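Local coordinates for sortase-like protein (Streptococcus suis, PDB 3RE9), which is a class C sortase, a transpeptidase that probably joins pilin subunits covalently during pilus assembly on the bacterial surface, at residues E42-V47 with S78-G83; F114-I119 with L123-D128. All blocks are in the same frame, centred on the assembly; numbering follows the deposited sequence.

Interaction 1 (E42-V47 with S78-G83); sequences EKIGYV and SLPIGG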
ATOM      1  N   GLU A  42       9.851  -0.114  10.205  1.00 16.52           N
ATOM      2  CA  GLU A  42      10.197   1.251   9.882  1.00 16.45           C
ATOM      3  C   GLU A  42       9.036   2.032   9.322  1.00 16.04           C
ATOM      4  O   GLU A  42       8.330   1.549   8.438  1.00 15.62           O
ATOM      5  CB  GLU A  42      11.359   1.282   8.894  1.00 16.64           C
ATOM      6  CG  GLU A  42      11.828   2.688   8.566  1.00 18.30           C
ATOM      7  CD  GLU A  42      13.161   2.705   7.907  1.00 21.00           C
ATOM      8  OE1 GLU A  42      13.199   2.998   6.691  1.00 21.76           O
ATOM      9  OE2 GLU A  42      14.161   2.392   8.599  1.00 23.23           O
ATOM     10  N   LYS A  43       8.858   3.252   9.833  1.00 16.44           N
ATOM     11  CA  LYS A  43       7.805   4.160   9.352  1.00 16.21           C
ATOM     12  C   LYS A  43       8.074   4.611   7.908  1.00 16.44           C
ATOM     13  O   LYS A  43       9.170   5.052   7.580  1.00 16.76           O
ATOM     14  CB  LYS A  43       7.660   5.356  10.301  1.00 15.64           C
ATOM     15  CG  LYS A  43       6.404   6.142  10.102  1.00 14.68           C
ATOM     16  CD  LYS A  43       6.473   7.455  10.839  1.00 16.11           C
ATOM     17  CE  LYS A  43       5.230   8.284  10.555  1.00 16.24           C
ATOM     18  NZ  LYS A  43       4.790   9.146  11.683  1.00 15.40           N
ATOM     19  N   ILE A  44       7.082   4.473   7.040  1.00 17.16           N
ATOM     20  CA  ILE A  44       7.234   4.902   5.651  1.00 17.34           C
ATOM     21  C   ILE A  44       6.642   6.288   5.409  1.00 17.60           C
ATOM     22  O   ILE A  44       7.225   7.100   4.680  1.00 18.66           O
ATOM     23  CB  ILE A  44       6.618   3.904   4.651  1.00 17.60           C
ATOM     24  CG1 ILE A  44       7.382   2.569   4.645  1.00 16.98           C
ATOM     25  CG2 ILE A  44       6.608   4.528   3.236  1.00 18.51           C
ATOM     26  CD1 ILE A  44       6.658   1.460   3.861  1.00 16.92           C
ATOM     27  N   GLY A  45       5.487   6.558   6.014  1.00 17.56           N
ATOM     28  CA  GLY A  45       4.806   7.862   5.866  1.00 16.82           C
ATOM     29  C   GLY A  45       3.391   7.844   6.425  1.00 16.67           C
ATOM     30  O   GLY A  45       3.150   7.379   7.541  1.00 16.05           O
ATOM     31  N   TYR A  46       2.447   8.341   5.631  1.00 16.90           N
ATOM     32  CA  TYR A  46       1.044   8.438   6.042  1.00 16.47           C
ATOM     33  C   TYR A  46       0.096   8.068   4.891  1.00 15.94           C
ATOM     34  O   TYR A  46       0.390   8.317   3.729  1.00 15.88           O
ATOM     35  CB  TYR A  46       0.732   9.854   6.570  1.00 17.31           C
ATOM     36  CG  TYR A  46       1.449  10.215   7.866  1.00 17.86           C
ATOM     37  CD1 TYR A  46       2.717  10.793   7.849  1.00 19.16           C
ATOM     38  CD2 TYR A  46       0.854   9.974   9.105  1.00 18.83           C
ATOM     39  CE1 TYR A  46       3.380  11.114   9.040  1.00 19.73           C
ATOM     40  CE2 TYR A  46       1.498  10.275  10.298  1.00 17.36           C
ATOM     41  CZ  TYR A  46       2.747  10.853  10.260  1.00 19.29           C
ATOM     42  OH  TYR A  46       3.388  11.154  11.442  1.00 20.40           O
ATOM     43  N   VAL A  47      -1.027   7.446   5.224  1.00 15.42           N
ATOM     44  CA  VAL A  47      -2.162   7.428   4.316  1.00 15.40           C
ATOM     45  C   VAL A  47      -3.270   8.318   4.894  1.00 15.75           C
ATOM     46  O   VAL A  47      -3.572   8.273   6.087  1.00 15.37           O
ATOM     47  CB  VAL A  47      -2.633   5.965   3.948  1.00 15.68           C
ATOM     48  CG1 VAL A  47      -3.089   5.180   5.189  1.00 15.05           C
ATOM     49  CG2 VAL A  47      -3.676   5.960   2.806  1.00 13.14           C
ATOM     50  N   SER A  78       4.412  -3.565  -4.083  1.00  9.01           N
ATOM     51  CA  SER A  78       5.299  -2.404  -4.275  1.00  8.81           C
ATOM     52  C   SER A  78       5.428  -1.489  -3.037  1.00  9.14           C
ATOM     53  O   SER A  78       4.495  -1.330  -2.262  1.00  9.15           O
ATOM     54  CB  SER A  78       4.845  -1.573  -5.491  1.00  9.00           C
ATOM     55  OG  SER A  78       4.526  -2.379  -6.624  1.00  6.71           O
ATOM     56  N   LEU A  79       6.602  -0.902  -2.834  1.00  9.75           N
ATOM     57  CA  LEU A  79       6.734   0.184  -1.869  1.00  9.18           C
ATOM     58  C   LEU A  79       5.989   1.437  -2.404  1.00 10.04           C
ATOM     59  O   LEU A  79       5.962   1.664  -3.631  1.00  9.61           O
ATOM     60  CB  LEU A  79       8.202   0.450  -1.541  1.00  8.25           C
ATOM     61  CG  LEU A  79       8.861  -0.609  -0.649  1.00  7.01           C
ATOM     62  CD1 LEU A  79      10.400  -0.436  -0.608  1.00  3.99           C
ATOM     63  CD2 LEU A  79       8.303  -0.571   0.758  1.00  4.56           C
ATOM     64  N   PRO A  80       5.351   2.218  -1.495  1.00 10.40           N
ATOM     65  CA  PRO A  80       4.447   3.322  -1.885  1.00 10.85           C
ATOM     66  C   PRO A  80       5.155   4.612  -2.328  1.00 11.46           C
ATOM     67  O   PRO A  80       5.037   5.668  -1.693  1.00 11.65           O
ATOM     68  CB  PRO A  80       3.587   3.555  -0.623  1.00 11.11           C
ATOM     69  CG  PRO A  80       4.419   3.052   0.533  1.00 10.84           C
ATOM     70  CD  PRO A  80       5.465   2.069  -0.022  1.00 10.22           C
ATOM     71  N   ILE A  81       5.855   4.519  -3.457  1.00 12.62           N
ATOM     72  CA  ILE A  81       6.624   5.629  -4.028  1.00 11.99           C
ATOM     73  C   ILE A  81       6.143   5.919  -5.460  1.00 12.36           C
ATOM     74  O   ILE A  81       6.732   6.759  -6.181  1.00 12.28           O
ATOM     75  CB  ILE A  81       8.164   5.353  -4.009  1.00 11.97           C
ATOM     76  CG1 ILE A  81       8.508   4.128  -4.864  1.00 12.05           C
ATOM     77  CG2 ILE A  81       8.701   5.253  -2.552  1.00 11.10           C
ATOM     78  CD1 ILE A  81       9.981   4.073  -5.359  1.00 11.05           C
ATOM     79  N   GLY A  82       5.076   5.235  -5.860  1.00 11.45           N
ATOM     80  CA  GLY A  82       4.536   5.418  -7.196  1.00 12.52           C
ATOM     81  C   GLY A  82       5.367   4.913  -8.379  1.00 12.45           C
ATOM     82  O   GLY A  82       6.452   4.360  -8.221  1.00 12.08           O
ATOM     83  N   GLY A  83       4.829   5.121  -9.577  1.00 12.94           N
ATOM     84  CA  GLY A  83       5.524   4.793 -10.810  1.00 13.27           C
ATOM     85  C   GLY A  83       4.789   3.756 -11.625  1.00 13.75           C
ATOM     86  O   GLY A  83       3.989   2.981 -11.092  1.00 14.50           O
TER
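Ile44 meets Leu79 and Pro80 through apolar side chains alone, and no hydrogen bond crosses between 42-47 and 78-83. The two branches of Ile44 divide the work. Its CG2 lies anti to the backbone N (CG1 at chi1 -67°) and meets the proline ring at one atom, with Ile44 CG2 3.8 Å from Pro80 CG. The longer branch ends beside both partners. Ile44 CD1 stands 4.1 Å from Leu79 CD2, and the two side chains cross at about a right angle. The same methyl, Ile44 CD1, lies 4.1 Å from Pro80 CD. All three residues are buried, but the shared surface is small, 107 Å².

The contact joins the first strand of the sortase beta-barrel, 43-49, to the loop between strands 71-73 and 86-91. A classic beta bulge at the point of contact sets Ile44 and Gly45 opposite the single residue Val58 of strand 54-60. An inverse gamma turn bends the chain at Pro80, closed by the bond from Ile81 N to Leu79 O at 2.9 Å.

Polar bonds also hold the loop. Leu79 N bonds to Asn10 OD1 of helix 3-11, and Ala6 of that helix touches the Leu79 side chain. Ser78 O takes bonds from both His73 NE2 and Thr88 OG1.

Interaction 2 (F114-I119 with L123-D128); sequences FYIHNI and LAYEVD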
ATOM      1  N   PHE A 114      -7.736   9.189  -2.114  1.00 13.96           N
ATOM      2  CA  PHE A 114      -6.848   9.033  -0.981  1.00 13.02           C
ATOM      3  C   PHE A 114      -5.428   9.412  -1.377  1.00 12.60           C
ATOM      4  O   PHE A 114      -5.102   9.470  -2.573  1.00 12.62           O
ATOM      5  CB  PHE A 114      -6.980   7.659  -0.293  1.00 12.08           C
ATOM      6  CG  PHE A 114      -6.555   6.490  -1.132  1.00 11.68           C
ATOM      7  CD1 PHE A 114      -7.504   5.776  -1.895  1.00 11.87           C
ATOM      8  CD2 PHE A 114      -5.211   6.045  -1.120  1.00  9.15           C
ATOM      9  CE1 PHE A 114      -7.111   4.647  -2.677  1.00 10.44           C
ATOM     10  CE2 PHE A 114      -4.809   4.934  -1.894  1.00  8.35           C
ATOM     11  CZ  PHE A 114      -5.753   4.248  -2.682  1.00  9.66           C
ATOM     12  N   TYR A 115      -4.627   9.728  -0.359  1.00 11.93           N
ATOM     13  CA  TYR A 115      -3.243  10.171  -0.505  1.00 11.69           C
ATOM     14  C   TYR A 115      -2.325   9.296   0.321  1.00 11.40           C
ATOM     15  O   TYR A 115      -2.685   8.862   1.440  1.00 10.70           O
ATOM     16  CB  TYR A 115      -3.050  11.639  -0.054  1.00 12.28           C
ATOM     17  CG  TYR A 115      -4.070  12.572  -0.635  1.00 12.95           C
ATOM     18  CD1 TYR A 115      -5.162  13.001   0.130  1.00 13.16           C
ATOM     19  CD2 TYR A 115      -3.987  12.976  -1.974  1.00 12.96           C
ATOM     20  CE1 TYR A 115      -6.156  13.827  -0.431  1.00 14.54           C
ATOM     21  CE2 TYR A 115      -4.970  13.786  -2.540  1.00 14.01           C
ATOM     22  CZ  TYR A 115      -6.050  14.221  -1.764  1.00 14.27           C
ATOM     23  OH  TYR A 115      -7.008  15.052  -2.318  1.00 13.56           O
ATOM     24  N   ILE A 116      -1.150   9.032  -0.251  1.00 10.79           N
ATOM     25  CA  ILE A 116      -0.065   8.451   0.473  1.00  9.90           C
ATOM     26  C   ILE A 116       1.027   9.503   0.524  1.00 11.04           C
ATOM     27  O   ILE A 116       1.487   9.975  -0.515  1.00 11.35           O
ATOM     28  CB  ILE A 116       0.420   7.147  -0.181  1.00 10.48           C
ATOM     29  CG1 ILE A 116      -0.698   6.074  -0.143  1.00  8.59           C
ATOM     30  CG2 ILE A 116       1.740   6.661   0.482  1.00  7.41           C
ATOM     31  CD1 ILE A 116      -0.335   4.791  -0.897  1.00  7.41           C
ATOM     32  N   HIS A 117       1.405   9.891   1.744  1.00 11.24           N
ATOM     33  CA  HIS A 117       2.430  10.896   1.977  1.00 11.75           C
ATOM     34  C   HIS A 117       3.773  10.224   2.332  1.00 12.03           C
ATOM     35  O   HIS A 117       3.918   9.644   3.406  1.00 12.39           O
ATOM     36  CB  HIS A 117       2.035  11.816   3.126  1.00 11.72           C
ATOM     37  CG  HIS A 117       0.692  12.474   2.975  1.00 13.58           C
ATOM     38  ND1 HIS A 117       0.475  13.551   2.142  1.00 14.33           N
ATOM     39  CD2 HIS A 117      -0.481  12.256   3.615  1.00 13.17           C
ATOM     40  CE1 HIS A 117      -0.784  13.942   2.247  1.00 14.33           C
ATOM     41  NE2 HIS A 117      -1.385  13.172   3.133  1.00 14.56           N
ATOM     42  N   ASN A 118       4.739  10.272   1.428  1.00 11.74           N
ATOM     43  CA  ASN A 118       6.028   9.664   1.709  1.00 11.84           C
ATOM     44  C   ASN A 118       7.047  10.767   1.909  1.00 12.08           C
ATOM     45  O   ASN A 118       6.674  11.927   1.992  1.00 12.43           O
ATOM     46  CB  ASN A 118       6.436   8.567   0.675  1.00 11.72           C
ATOM     47  CG  ASN A 118       6.540   9.087  -0.791  1.00 10.17           C
ATOM     48  OD1 ASN A 118       7.104  10.136  -1.063  1.00  8.59           O
ATOM     49  ND2 ASN A 118       6.029   8.308  -1.721  1.00  9.67           N
ATOM     50  N   ILE A 119       8.317  10.417   2.015  1.00 12.67           N
ATOM     51  CA  ILE A 119       9.325  11.397   2.357  1.00 13.21           C
ATOM     52  C   ILE A 119       9.575  12.328   1.172  1.00 13.24           C
ATOM     53  O   ILE A 119      10.140  13.398   1.340  1.00 12.84           O
ATOM     54  CB  ILE A 119      10.644  10.710   2.867  1.00 13.86           C
ATOM     55  CG1 ILE A 119      11.577  11.725   3.564  1.00 13.55           C
ATOM     56  CG2 ILE A 119      11.338   9.899   1.739  1.00 12.84           C
ATOM     57  CD1 ILE A 119      11.051  12.294   4.928  1.00 12.65           C
ATOM     58  N   LEU A 123       1.202  11.431  -2.897  1.00 13.33           N
ATOM     59  CA  LEU A 123       0.635  10.732  -4.033  1.00 13.19           C
ATOM     60  C   LEU A 123      -0.880  10.651  -3.881  1.00 13.24           C
ATOM     61  O   LEU A 123      -1.382  10.363  -2.809  1.00 12.78           O
ATOM     62  CB  LEU A 123       1.199   9.314  -4.133  1.00 12.70           C
ATOM     63  CG  LEU A 123       2.697   9.097  -4.032  1.00 10.73           C
ATOM     64  CD1 LEU A 123       2.909   7.674  -3.589  1.00  8.53           C
ATOM     65  CD2 LEU A 123       3.350   9.385  -5.375  1.00  7.58           C
ATOM     66  N   ALA A 124      -1.585  10.897  -4.978  1.00 13.55           N
ATOM     67  CA  ALA A 124      -3.037  10.931  -4.992  1.00 13.66           C
ATOM     68  C   ALA A 124      -3.573   9.762  -5.810  1.00 13.48           C
ATOM     69  O   ALA A 124      -3.105   9.519  -6.910  1.00 13.94           O
ATOM     70  CB  ALA A 124      -3.514  12.256  -5.570  1.00 13.57           C
ATOM     71  N   TYR A 125      -4.534   9.029  -5.256  1.00 13.53           N
ATOM     72  CA  TYR A 125      -5.186   7.916  -5.966  1.00 13.14           C
ATOM     73  C   TYR A 125      -6.683   8.134  -5.919  1.00 13.47           C
ATOM     74  O   TYR A 125      -7.210   8.624  -4.915  1.00 13.04           O
ATOM     75  CB  TYR A 125      -4.808   6.534  -5.372  1.00 12.59           C
ATOM     76  CG  TYR A 125      -3.356   6.196  -5.581  1.00 11.88           C
ATOM     77  CD1 TYR A 125      -2.376   6.714  -4.731  1.00 12.15           C
ATOM     78  CD2 TYR A 125      -2.952   5.390  -6.638  1.00 12.18           C
ATOM     79  CE1 TYR A 125      -1.047   6.445  -4.911  1.00 11.33           C
ATOM     80  CE2 TYR A 125      -1.609   5.109  -6.842  1.00 11.51           C
ATOM     81  CZ  TYR A 125      -0.653   5.649  -5.973  1.00 12.19           C
ATOM     82  OH  TYR A 125       0.700   5.395  -6.146  1.00 11.52           O
ATOM     83  N   GLU A 126      -7.354   7.799  -7.023  1.00 14.43           N
ATOM     84  CA  GLU A 126      -8.800   7.877  -7.120  1.00 15.74           C
ATOM     85  C   GLU A 126      -9.402   6.475  -7.110  1.00 15.59           C
ATOM     86  O   GLU A 126      -9.108   5.657  -7.997  1.00 15.64           O
ATOM     87  CB  GLU A 126      -9.185   8.606  -8.406  1.00 15.52           C
ATOM     88  CG  GLU A 126     -10.685   8.942  -8.557  1.00 17.32           C
ATOM     89  CD  GLU A 126     -10.973   9.709  -9.843  1.00 18.55           C
ATOM     90  OE1 GLU A 126     -10.500  10.874  -9.962  1.00 22.87           O
ATOM     91  OE2 GLU A 126     -11.658   9.148 -10.734  1.00 22.18           O
ATOM     92  N   VAL A 127     -10.251   6.201  -6.125  1.00 15.62           N
ATOM     93  CA  VAL A 127     -10.941   4.902  -6.031  1.00 16.01           C
ATOM     94  C   VAL A 127     -11.717   4.530  -7.303  1.00 16.77           C
ATOM     95  O   VAL A 127     -12.683   5.232  -7.676  1.00 17.54           O
ATOM     96  CB  VAL A 127     -11.868   4.818  -4.783  1.00 15.92           C
ATOM     97  CG1 VAL A 127     -12.605   3.470  -4.735  1.00 15.18           C
ATOM     98  CG2 VAL A 127     -11.057   5.051  -3.508  1.00 15.90           C
ATOM     99  N   ASP A 128     -11.284   3.440  -7.961  1.00 16.85           N
ATOM    100  CA  ASP A 128     -11.931   2.945  -9.181  1.00 16.98           C
ATOM    101  C   ASP A 128     -12.535   1.524  -9.100  1.00 17.22           C
ATOM    102  O   ASP A 128     -13.150   1.064 -10.075  1.00 16.32           O
ATOM    103  CB  ASP A 128     -10.972   3.045 -10.373  1.00 17.88           C
ATOM    104  CG  ASP A 128      -9.851   2.007 -10.330  1.00 19.77           C
ATOM    105  OD1 ASP A 128      -9.675   1.348  -9.286  1.00 22.66           O
ATOM    106  OD2 ASP A 128      -9.133   1.859 -11.346  1.00 21.91           O
TER
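Tyr125 N donates to Phe114 O at 2.8 Å. The return bond, from Phe114 N to Tyr125 O, is 2.9 Å long. Ile116 and Leu123 form a second hydrogen-bonded pair, with Leu123 N 2.8 Å from Ile116 O. Between them, Tyr115 and Ala124 make a non-hydrogen-bonded pair.

Phe114, Ile116, Leu123 and Tyr125 share one buried face. The Phe114 ring leans across the partner strand because CG sits between the backbone N and the carbonyl carbon (chi1 66°). Tyr125 CB then lies over one face of this ring in a CH-pi contact, 3.9 Å from the Phe114 centroid. Val127 CG2 reaches the edge of the same ring, 4.0 Å from Phe114 CD1. The Phe114 and Tyr125 planes differ by only 17°, yet the rings are displaced so far that little stacking results. The Tyr125 hydroxyl bonds to Asp148 OD2.

Tyr115 points to the other face, where the edge of its ring meets the methyl of Ala124, with Tyr115 CE2 3.7 Å from Ala124 CB. Beyond the paired residues, Asn118 ND2 passes 3.7 Å from Leu123 CD1 and donates to Pro80 O. Asn118 OD1 accepts from Val120 N in the connection. These strands form an antiparallel beta hairpin within the sortase beta-barrel.

Overall arrangement
Both segments of interaction 1 precede those of interaction 2 in the chain, and the contacts lie about 10 Å apart, centre to centre. Both reach the same mixed sheet, where strand 43-49 is the neighbour of strand 113-117. Tyr46 O and His117 N, 2.7 Å apart, probably form a hydrogen bond between these strands. The loop 78-83 is tied to the hairpin by the bond from Asn118 to Pro80 O, and Pro80 O also packs 3.5 Å from Leu123 CD1. Strands 113-117 and 43-49 are last and first in the sheet order, so their pairing closes the barrel. The contacts thus link its first strand, the loop before strand 86-91 and the later hairpin.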